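Local coordinates for protein multicopper oxidase type 1 (Nitrosomonas europaea, PDB 3G5W) that probably oxidises its substrates with bound copper, as other multicopper oxidases do, pairing a blue copper site with further copper centres shared between neighbouring subunits, at residues 7-12 with 54-59; 77-82 with 88-93; 210-215 with 220-225. All blocks are in the same frame, centred on the assembly; numbering follows the deposited sequence.

How the interactions relate
From the N terminus the three contacts follow one another in series, with no nesting or crossing. Interaction 1 comes first: strand 2-15 meets the copper-binding loop 54-59, closing a loop of 41 intervening residues that contains strands 20-27, 35-39 and 43-50. Interaction 2 follows with a much shorter closure, folding segment 77-82 onto strand 87-93. These two touch, because His56 O meets Ile82 N and Ile58 N meets Tyr90 OH, so together they bind two loops to one sheet of the first domain. Interaction 3 closes a hairpin in the second domain, its centre about 34 Å from that of interaction 1.

Interaction 1: residues 7-12 with 54-59; sequences LSIEDT and LPHTIH. With CU (copper (II) ion), chain G; C1O (Cu-O linkage), chain L.
Ile9 and His56 are brought together by like first torsions: CG1 of Ile9 (chi1 -44°) and CG of His56 (chi1 -56°) each stand anti to their own carbonyl carbon, beside the backbone N. Both branches of the isoleucine then touch the histidine. Ile9 CD1 reaches the stem of the side chain, 3.7 Å from His56 CB, while Ile9 CG2 comes within 3.8 Å of His56 CD2. The same CG2 methyl makes an off-centre CH-pi contact, 4.2 Å from the centroid of the His56 ring and 29° off its normal. Two residues away in each segment, Leu7 and Ile58 cross at about a right angle and meet methyl to methyl, Leu7 CD1 lying 3.7 Å from Ile58 CD1; Tyr102 packs against both residues. Away from Ile9, His56 ND1 binds the copper ion at 2.2 Å, in a site shared with Cys104, His111 and Met117. Its other nitrogen, NE2, is hydrogen-bonded to Thr52 OG1. Where the loop passes into strand 59-61, His59 NE2 lies 2.0 Å from CU4 of the Cu-O linkage, which His203 of a second subunit also binds. No hydrogen bond joins the two segments. The chemistry therefore divides the work: metal and Thr52 fix the rotation of the His56 imidazole, and a buried hydrocarbon surface backs it, consistent with the stiff coordination expected of a type 1 copper centre.

Interaction 2: residues 77-82 with 88-93; sequences ATQHAI and FTYKFK
Stacking comes first where Gln79 faces Phe88. The glutamine amide lies over the centre of one face of the Phe88 ring, the two planes only 19° apart, and Gln79 CD is 3.8 Å from Phe88 CZ. Two torsions create this overlap: Phe88 CG swings opposite the backbone N (chi1 -172°), while Gln79 CG sits between its own N and carbonyl carbon (chi1 68°), with the chain extended beyond. Within strand 88-93 the two rings meet inclined, not stacked: Phe88 turns CD1 toward the rim of one Tyr90 face, 3.5 Å above its plane. Apolar contact is the work of Ile82, whose CG1 packs 3.6 Å from Phe88 CB and whose CD1 reaches 4.3 Å from Tyr90 CE2. Among polar groups, Tyr90 OH is hydrogen-bonded to Ile58 N in the copper-binding loop. The Gln79 amide lies beside this hydroxyl. With an alanine in place of Phe88, the Gln79 amide would probably lose its stacking partner and be freer to turn, and one face of Tyr90 would lose cover. The backbone of Ile82 pairs with that of His56, while Ala77 and Thr78 pack against a second subunit. The contact thus fastens the loop before strand 87-93 onto that strand, next to the type 1 copper loop, in the first cupredoxin-like domain of this multicopper oxidase.

Interaction 3: residues 210-215 with 220-225; sequences QIAFKD and DKPIKG
Peptide groups are the flat units through which Ile211 and Ile223 meet, each giving and taking one hydrogen bond. Ile211 N lies 2.8 Å from Ile223 O and is tilted 22° from that carbonyl plane; the return bond, Ile223 N to Ile211 O, is 3.0 Å long with a tilt of 28°. Ile211 O has a further neighbour in Pro222 CA, a CA-H...O contact of 3.2 Å. The Pro222 ring lies against Ala212, its CG 4.2 Å from Ala212 CB. Lys214 NZ forms a salt bridge with Asp215, approaching OD1 from above the carboxylate plane at 3.0 Å. That carboxylate also receives backbone N-H groups from Asp226 and Thr227 of the second subunit, so it is held by both chains. On one face of the sheet Ile211 and Ile223 stand side by side, CB to CB 4.3 Å; CG1 of Ile211, beside its own backbone N (chi1 -55°), lies 3.6 Å from Ile223 O. Lys214 of the third subunit packs on both isoleucines. Gln210 and Lys224 occupy the other face, where Ile131 of helix 130-133 touches Gln210. Strands 209-214 and 217-225 thus form an antiparallel beta hairpin at the edge, within this chain, of a sheet in the second cupredoxin-like domain, while on its other flank strand 209-214 makes a classic beta bulge against strand 235-241, Ala212 and Phe213 both facing Asp237.

Interaction 1: residues 7-12 with 54-59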
loop_
_atom_site.group_PDB
_atom_site.type_symbol
_atom_site.label_atom_id
_atom_site.label_comp_id
_atom_site.label_asym_id
_atom_site.label_seq_id
_atom_site.Cartn_x
_atom_site.Cartn_y
_atom_site.Cartn_z
ATOM N N LEU A 7 -34.527 -0.070 0.037
ATOM C CA LEU A 7 -33.657 0.175 -1.111
ATOM C C LEU A 7 -34.099 -0.621 -2.326
ATOM O O LEU A 7 -34.454 -1.790 -2.212
ATOM C CB LEU A 7 -32.200 -0.189 -0.788
ATOM C CG LEU A 7 -31.387 0.723 0.133
ATOM C CD1 LEU A 7 -30.031 0.095 0.408
ATOM C CD2 LEU A 7 -31.206 2.108 -0.472
ATOM N N SER A 8 -34.062 0.016 -3.488
ATOM C CA SER A 8 -34.191 -0.691 -4.755
ATOM C C SER A 8 -32.819 -0.740 -5.408
ATOM O O SER A 8 -31.967 0.098 -5.125
ATOM C CB SER A 8 -35.184 0.020 -5.671
ATOM O OG SER A 8 -34.702 1.307 -6.014
ATOM N N ILE A 9 -32.596 -1.732 -6.261
ATOM C CA ILE A 9 -31.383 -1.785 -7.075
ATOM C C ILE A 9 -31.835 -1.578 -8.518
ATOM O O ILE A 9 -32.629 -2.360 -9.029
ATOM C CB ILE A 9 -30.640 -3.143 -6.938
ATOM C CG1 ILE A 9 -30.580 -3.592 -5.470
ATOM C CG2 ILE A 9 -29.255 -3.060 -7.578
ATOM C CD1 ILE A 9 -30.020 -4.994 -5.251
ATOM N N GLU A 10 -31.343 -0.524 -9.163
ATOM C CA GLU A 10 -31.822 -0.145 -10.494
ATOM C C GLU A 10 -30.688 0.015 -11.499
ATOM O O GLU A 10 -29.624 0.539 -11.161
ATOM C CB GLU A 10 -32.615 1.171 -10.419
ATOM C CG GLU A 10 -33.821 1.138 -9.483
ATOM C CD GLU A 10 -34.384 2.526 -9.175
ATOM O OE1 GLU A 10 -35.119 2.647 -8.173
ATOM O OE2 GLU A 10 -34.095 3.496 -9.914
ATOM N N ASP A 11 -30.924 -0.426 -12.736
ATOM C CA ASP A 11 -30.024 -0.126 -13.853
ATOM C C ASP A 11 -30.050 1.382 -14.094
ATOM O O ASP A 11 -31.111 1.964 -14.367
ATOM C CB ASP A 11 -30.455 -0.877 -15.115
ATOM C CG ASP A 11 -30.205 -2.369 -15.019
ATOM O OD1 ASP A 11 -31.192 -3.125 -14.891
ATOM O OD2 ASP A 11 -29.023 -2.793 -15.063
ATOM N N THR A 12 -28.879 2.004 -13.987
ATOM C CA THR A 12 -28.762 3.458 -13.898
ATOM C C THR A 12 -27.548 3.985 -14.661
ATOM O O THR A 12 -26.457 3.431 -14.560
ATOM C CB THR A 12 -28.661 3.887 -12.410
ATOM O OG1 THR A 12 -29.819 3.424 -11.699
ATOM C CG2 THR A 12 -28.564 5.395 -12.266
ATOM N N LEU A 54 -29.603 -9.081 -12.861
ATOM C CA LEU A 54 -28.526 -9.878 -12.271
ATOM C C LEU A 54 -28.736 -10.013 -10.760
ATOM O O LEU A 54 -29.432 -9.185 -10.159
ATOM C CB LEU A 54 -27.153 -9.259 -12.587
ATOM C CG LEU A 54 -26.739 -9.177 -14.067
ATOM C CD1 LEU A 54 -25.519 -8.283 -14.236
ATOM C CD2 LEU A 54 -26.478 -10.562 -14.673
ATOM N N PRO A 55 -28.157 -11.064 -10.139
ATOM C CA PRO A 55 -28.292 -11.219 -8.691
ATOM C C PRO A 55 -27.345 -10.295 -7.924
ATOM O O PRO A 55 -26.274 -9.940 -8.430
ATOM C CB PRO A 55 -27.925 -12.683 -8.458
ATOM C CG PRO A 55 -26.975 -13.004 -9.558
ATOM C CD PRO A 55 -27.366 -12.154 -10.740
ATOM N N HIS A 56 -27.762 -9.906 -6.720
ATOM C CA HIS A 56 -27.011 -8.983 -5.881
ATOM C C HIS A 56 -27.218 -9.345 -4.414
ATOM O O HIS A 56 -28.064 -10.187 -4.083
ATOM C CB HIS A 56 -27.476 -7.531 -6.095
ATOM C CG HIS A 56 -27.403 -7.055 -7.516
ATOM N ND1 HIS A 56 -26.212 -6.833 -8.170
ATOM C CD2 HIS A 56 -28.382 -6.716 -8.391
ATOM C CE1 HIS A 56 -26.458 -6.403 -9.395
ATOM N NE2 HIS A 56 -27.769 -6.324 -9.555
ATOM N N THR A 57 -26.432 -8.711 -3.542
ATOM C CA THR A 57 -26.650 -8.725 -2.096
ATOM C C THR A 57 -26.272 -7.352 -1.559
ATOM O O THR A 57 -25.846 -6.483 -2.316
ATOM C CB THR A 57 -25.757 -9.770 -1.352
ATOM O OG1 THR A 57 -24.375 -9.475 -1.593
ATOM C CG2 THR A 57 -26.057 -11.203 -1.793
ATOM N N ILE A 58 -26.435 -7.149 -0.255
ATOM C CA ILE A 58 -25.776 -6.028 0.405
ATOM C C ILE A 58 -25.026 -6.530 1.620
ATOM O O ILE A 58 -25.610 -7.112 2.543
ATOM C CB ILE A 58 -26.720 -4.889 0.829
ATOM C CG1 ILE A 58 -27.512 -4.355 -0.362
ATOM C CG2 ILE A 58 -25.900 -3.739 1.473
ATOM C CD1 ILE A 58 -28.405 -3.185 -0.015
ATOM N N HIS A 59 -23.719 -6.290 1.610
ATOM C CA HIS A 59 -22.891 -6.574 2.755
ATOM C C HIS A 59 -22.639 -5.273 3.514
ATOM O O HIS A 59 -22.361 -4.238 2.915
ATOM C CB HIS A 59 -21.574 -7.225 2.317
ATOM C CG HIS A 59 -20.541 -7.240 3.393
ATOM N ND1 HIS A 59 -20.753 -7.835 4.617
ATOM C CD2 HIS A 59 -19.298 -6.702 3.444
ATOM C CE1 HIS A 59 -19.676 -7.684 5.368
ATOM N NE2 HIS A 59 -18.787 -6.986 4.683
HETATM CU CU CU G . -24.213 -6.854 -7.261
HETATM CU CU4 C1O L . -16.900 -6.900 5.345
HETATM O O3 C1O L . -17.468 -6.549 7.953
#

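Interaction 2: residues 77-82 with 88-93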
loop_
_atom_site.group_PDB
_atom_site.type_symbol
_atom_site.label_atom_id
_atom_site.label_comp_id
_atom_site.label_asym_id
_atom_site.label_seq_id
_atom_site.Cartn_x
_atom_site.Cartn_y
_atom_site.Cartn_z
ATOM N N ALA A 77 -22.628 -18.028 1.182
ATOM C CA ALA A 77 -22.077 -18.156 2.535
ATOM C C ALA A 77 -23.091 -17.839 3.643
ATOM O O ALA A 77 -23.149 -18.540 4.658
ATOM C CB ALA A 77 -20.832 -17.287 2.694
ATOM N N THR A 78 -23.871 -16.772 3.467
ATOM C CA THR A 78 -24.834 -16.364 4.494
ATOM C C THR A 78 -26.261 -16.256 3.954
ATOM O O THR A 78 -27.206 -16.097 4.731
ATOM C CB THR A 78 -24.454 -15.014 5.179
ATOM O OG1 THR A 78 -24.747 -13.926 4.296
ATOM C CG2 THR A 78 -22.983 -14.980 5.583
ATOM N N GLN A 79 -26.400 -16.323 2.630
ATOM C CA GLN A 79 -27.701 -16.288 1.964
ATOM C C GLN A 79 -27.579 -16.768 0.525
ATOM O O GLN A 79 -26.475 -16.849 -0.018
ATOM C CB GLN A 79 -28.275 -14.865 1.953
ATOM C CG GLN A 79 -27.498 -13.888 1.062
ATOM C CD GLN A 79 -28.166 -12.541 0.953
ATOM O OE1 GLN A 79 -29.084 -12.344 0.150
ATOM N NE2 GLN A 79 -27.699 -11.596 1.747
ATOM N N HIS A 80 -28.721 -17.090 -0.080
ATOM C CA HIS A 80 -28.830 -17.132 -1.530
ATOM C C HIS A 80 -28.855 -15.673 -1.984
ATOM O O HIS A 80 -29.467 -14.836 -1.321
ATOM C CB HIS A 80 -30.141 -17.788 -1.961
ATOM C CG HIS A 80 -30.260 -19.232 -1.584
ATOM N ND1 HIS A 80 -29.563 -20.229 -2.232
ATOM C CD2 HIS A 80 -31.013 -19.848 -0.643
ATOM C CE1 HIS A 80 -29.874 -21.397 -1.700
ATOM N NE2 HIS A 80 -30.748 -21.193 -0.730
ATOM N N ALA A 81 -28.216 -15.376 -3.112
ATOM C CA ALA A 81 -28.246 -14.032 -3.694
ATOM C C ALA A 81 -29.684 -13.574 -3.945
ATOM O O ALA A 81 -30.578 -14.406 -4.121
ATOM C CB ALA A 81 -27.450 -14.001 -4.982
ATOM N N ILE A 82 -29.906 -12.259 -3.935
ATOM C CA ILE A 82 -31.223 -11.697 -4.236
ATOM C C ILE A 82 -31.443 -11.735 -5.744
ATOM O O ILE A 82 -30.801 -10.988 -6.489
ATOM C CB ILE A 82 -31.380 -10.233 -3.737
ATOM C CG1 ILE A 82 -30.909 -10.088 -2.285
ATOM C CG2 ILE A 82 -32.842 -9.765 -3.891
ATOM C CD1 ILE A 82 -30.760 -8.636 -1.831
ATOM N N PHE A 88 -35.274 -8.932 -0.271
ATOM C CA PHE A 88 -34.609 -9.573 0.858
ATOM C C PHE A 88 -34.475 -8.548 1.980
ATOM O O PHE A 88 -34.171 -7.387 1.733
ATOM C CB PHE A 88 -33.237 -10.093 0.411
ATOM C CG PHE A 88 -32.528 -10.950 1.427
ATOM C CD1 PHE A 88 -31.738 -10.374 2.419
ATOM C CD2 PHE A 88 -32.610 -12.344 1.361
ATOM C CE1 PHE A 88 -31.069 -11.162 3.355
ATOM C CE2 PHE A 88 -31.941 -13.146 2.289
ATOM C CZ PHE A 88 -31.165 -12.554 3.293
ATOM N N THR A 89 -34.710 -8.980 3.211
ATOM C CA THR A 89 -34.656 -8.080 4.351
ATOM C C THR A 89 -33.448 -8.351 5.250
ATOM O O THR A 89 -33.257 -9.470 5.734
ATOM C CB THR A 89 -35.969 -8.140 5.158
ATOM O OG1 THR A 89 -37.044 -7.649 4.337
ATOM C CG2 THR A 89 -35.876 -7.301 6.423
ATOM N N TYR A 90 -32.645 -7.310 5.466
ATOM C CA TYR A 90 -31.520 -7.361 6.404
ATOM C C TYR A 90 -31.912 -6.753 7.743
ATOM O O TYR A 90 -32.546 -5.695 7.782
ATOM C CB TYR A 90 -30.309 -6.618 5.823
ATOM C CG TYR A 90 -29.788 -7.243 4.548
ATOM C CD1 TYR A 90 -28.844 -8.273 4.593
ATOM C CD2 TYR A 90 -30.236 -6.815 3.308
ATOM C CE1 TYR A 90 -28.360 -8.851 3.430
ATOM C CE2 TYR A 90 -29.763 -7.401 2.130
ATOM C CZ TYR A 90 -28.825 -8.413 2.206
ATOM O OH TYR A 90 -28.361 -9.001 1.058
ATOM N N LYS A 91 -31.543 -7.436 8.828
ATOM C CA LYS A 91 -31.812 -6.980 10.190
ATOM C C LYS A 91 -30.555 -7.081 11.038
ATOM O O LYS A 91 -30.018 -8.169 11.244
ATOM C CB LYS A 91 -32.943 -7.792 10.832
ATOM C CG LYS A 91 -34.330 -7.353 10.399
ATOM C CD LYS A 91 -35.413 -8.175 11.081
ATOM C CE LYS A 91 -36.799 -7.699 10.665
ATOM N NZ LYS A 91 -37.250 -6.509 11.456
ATOM N N PHE A 92 -30.079 -5.939 11.524
ATOM C CA PHE A 92 -28.863 -5.920 12.323
ATOM C C PHE A 92 -28.870 -4.758 13.314
ATOM O O PHE A 92 -29.571 -3.760 13.111
ATOM C CB PHE A 92 -27.610 -5.893 11.419
ATOM C CG PHE A 92 -27.578 -4.746 10.439
ATOM C CD1 PHE A 92 -26.975 -3.541 10.781
ATOM C CD2 PHE A 92 -28.143 -4.877 9.174
ATOM C CE1 PHE A 92 -26.938 -2.472 9.884
ATOM C CE2 PHE A 92 -28.119 -3.815 8.265
ATOM C CZ PHE A 92 -27.516 -2.610 8.621
ATOM N N LYS A 93 -28.127 -4.914 14.404
ATOM C CA LYS A 93 -27.872 -3.809 15.329
ATOM C C LYS A 93 -26.715 -2.989 14.771
ATOM O O LYS A 93 -25.739 -3.552 14.270
ATOM C CB LYS A 93 -27.535 -4.336 16.727
ATOM C CG LYS A 93 -27.460 -3.254 17.816
ATOM C CD LYS A 93 -27.232 -3.831 19.215
ATOM C CE LYS A 93 -28.505 -4.434 19.833
ATOM N NZ LYS A 93 -29.649 -3.462 19.945
#

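Interaction 3: residues 210-215 with 220-225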
loop_
_atom_site.group_PDB
_atom_site.type_symbol
_atom_site.label_atom_id
_atom_site.label_comp_id
_atom_site.label_asym_id
_atom_site.label_seq_id
_atom_site.Cartn_x
_atom_site.Cartn_y
_atom_site.Cartn_z
ATOM N N GLN A 210 -4.536 14.845 10.680
ATOM C CA GLN A 210 -4.555 14.036 11.888
ATOM C C GLN A 210 -5.349 12.773 11.577
ATOM O O GLN A 210 -6.579 12.808 11.508
ATOM C CB GLN A 210 -5.200 14.786 13.064
ATOM C CG GLN A 210 -4.536 16.111 13.438
ATOM C CD GLN A 210 -5.338 16.874 14.488
ATOM O OE1 GLN A 210 -5.501 16.411 15.616
ATOM N NE2 GLN A 210 -5.859 18.042 14.110
ATOM N N ILE A 211 -4.640 11.667 11.382
ATOM C CA ILE A 211 -5.272 10.380 11.082
ATOM C C ILE A 211 -5.775 9.826 12.410
ATOM O O ILE A 211 -4.990 9.316 13.211
ATOM C CB ILE A 211 -4.282 9.409 10.385
ATOM C CG1 ILE A 211 -3.687 10.078 9.136
ATOM C CG2 ILE A 211 -4.981 8.091 10.029
ATOM C CD1 ILE A 211 -2.426 9.445 8.597
ATOM N N ALA A 212 -7.080 9.953 12.645
ATOM C CA ALA A 212 -7.648 9.733 13.981
ATOM C C ALA A 212 -8.429 8.427 14.175
ATOM O O ALA A 212 -8.577 7.955 15.312
ATOM C CB ALA A 212 -8.507 10.928 14.386
ATOM N N PHE A 213 -8.953 7.873 13.082
ATOM C CA PHE A 213 -9.709 6.616 13.128
ATOM C C PHE A 213 -9.323 5.720 11.956
ATOM O O PHE A 213 -9.087 6.212 10.848
ATOM C CB PHE A 213 -11.228 6.871 13.074
ATOM C CG PHE A 213 -11.777 7.646 14.250
ATOM C CD1 PHE A 213 -12.466 6.995 15.264
ATOM C CD2 PHE A 213 -11.634 9.035 14.320
ATOM C CE1 PHE A 213 -12.983 7.701 16.346
ATOM C CE2 PHE A 213 -12.149 9.750 15.398
ATOM C CZ PHE A 213 -12.821 9.081 16.413
ATOM N N LYS A 214 -9.248 4.414 12.215
ATOM C CA LYS A 214 -9.101 3.408 11.161
ATOM C C LYS A 214 -10.230 2.410 11.295
ATOM O O LYS A 214 -10.494 1.921 12.393
ATOM C CB LYS A 214 -7.754 2.669 11.232
ATOM C CG LYS A 214 -7.684 1.456 10.271
ATOM C CD LYS A 214 -6.380 0.674 10.353
ATOM C CE LYS A 214 -6.513 -0.705 9.660
ATOM N NZ LYS A 214 -7.232 -0.651 8.336
ATOM N N ASP A 215 -10.893 2.119 10.175
ATOM C CA ASP A 215 -12.012 1.164 10.118
ATOM C C ASP A 215 -13.049 1.415 11.217
ATOM O O ASP A 215 -13.613 0.477 11.777
ATOM C CB ASP A 215 -11.504 -0.286 10.189
ATOM C CG ASP A 215 -10.511 -0.631 9.080
ATOM O OD1 ASP A 215 -9.904 -1.721 9.163
ATOM O OD2 ASP A 215 -10.326 0.174 8.136
ATOM N N ASP A 220 -5.110 4.955 19.186
ATOM C CA ASP A 220 -4.721 5.385 20.541
ATOM C C ASP A 220 -4.350 6.871 20.624
ATOM O O ASP A 220 -4.783 7.572 21.545
ATOM C CB ASP A 220 -3.603 4.508 21.101
ATOM C CG ASP A 220 -4.100 3.546 22.162
ATOM O OD1 ASP A 220 -5.166 2.910 21.962
ATOM O OD2 ASP A 220 -3.421 3.428 23.204
ATOM N N LYS A 221 -3.560 7.327 19.654
ATOM C CA LYS A 221 -3.270 8.744 19.428
ATOM C C LYS A 221 -3.279 8.993 17.913
ATOM O O LYS A 221 -2.739 8.179 17.165
ATOM C CB LYS A 221 -1.892 9.096 19.994
ATOM C CG LYS A 221 -1.851 9.392 21.498
ATOM C CD LYS A 221 -1.869 10.901 21.777
ATOM C CE LYS A 221 -3.287 11.479 21.753
ATOM N NZ LYS A 221 -3.300 12.961 21.524
ATOM N N PRO A 222 -3.894 10.105 17.450
ATOM C CA PRO A 222 -3.873 10.385 16.008
ATOM C C PRO A 222 -2.456 10.462 15.429
ATOM O O PRO A 222 -1.544 10.975 16.081
ATOM C CB PRO A 222 -4.572 11.747 15.905
ATOM C CG PRO A 222 -5.457 11.805 17.114
ATOM C CD PRO A 222 -4.649 11.135 18.189
ATOM N N ILE A 223 -2.275 9.930 14.222
ATOM C CA ILE A 223 -0.987 10.015 13.536
ATOM C C ILE A 223 -0.967 11.290 12.700
ATOM O O ILE A 223 -1.880 11.538 11.908
ATOM C CB ILE A 223 -0.716 8.774 12.647
ATOM C CG1 ILE A 223 -0.737 7.499 13.494
ATOM C CG2 ILE A 223 0.632 8.907 11.917
ATOM C CD1 ILE A 223 -1.033 6.249 12.698
ATOM N N LYS A 224 0.061 12.106 12.905
ATOM C CA LYS A 224 0.206 13.357 12.170
ATOM C C LYS A 224 0.986 13.154 10.875
ATOM O O LYS A 224 1.991 12.435 10.834
ATOM C CB LYS A 224 0.903 14.408 13.032
ATOM C CG LYS A 224 0.039 14.962 14.155
ATOM C CD LYS A 224 0.889 15.611 15.238
ATOM C CE LYS A 224 1.396 16.975 14.812
ATOM N NZ LYS A 224 2.356 17.539 15.807
ATOM N N GLY A 225 0.524 13.802 9.818
ATOM C CA GLY A 225 1.247 13.804 8.555
ATOM C C GLY A 225 0.553 14.657 7.521
ATOM O O GLY A 225 -0.186 15.585 7.865
#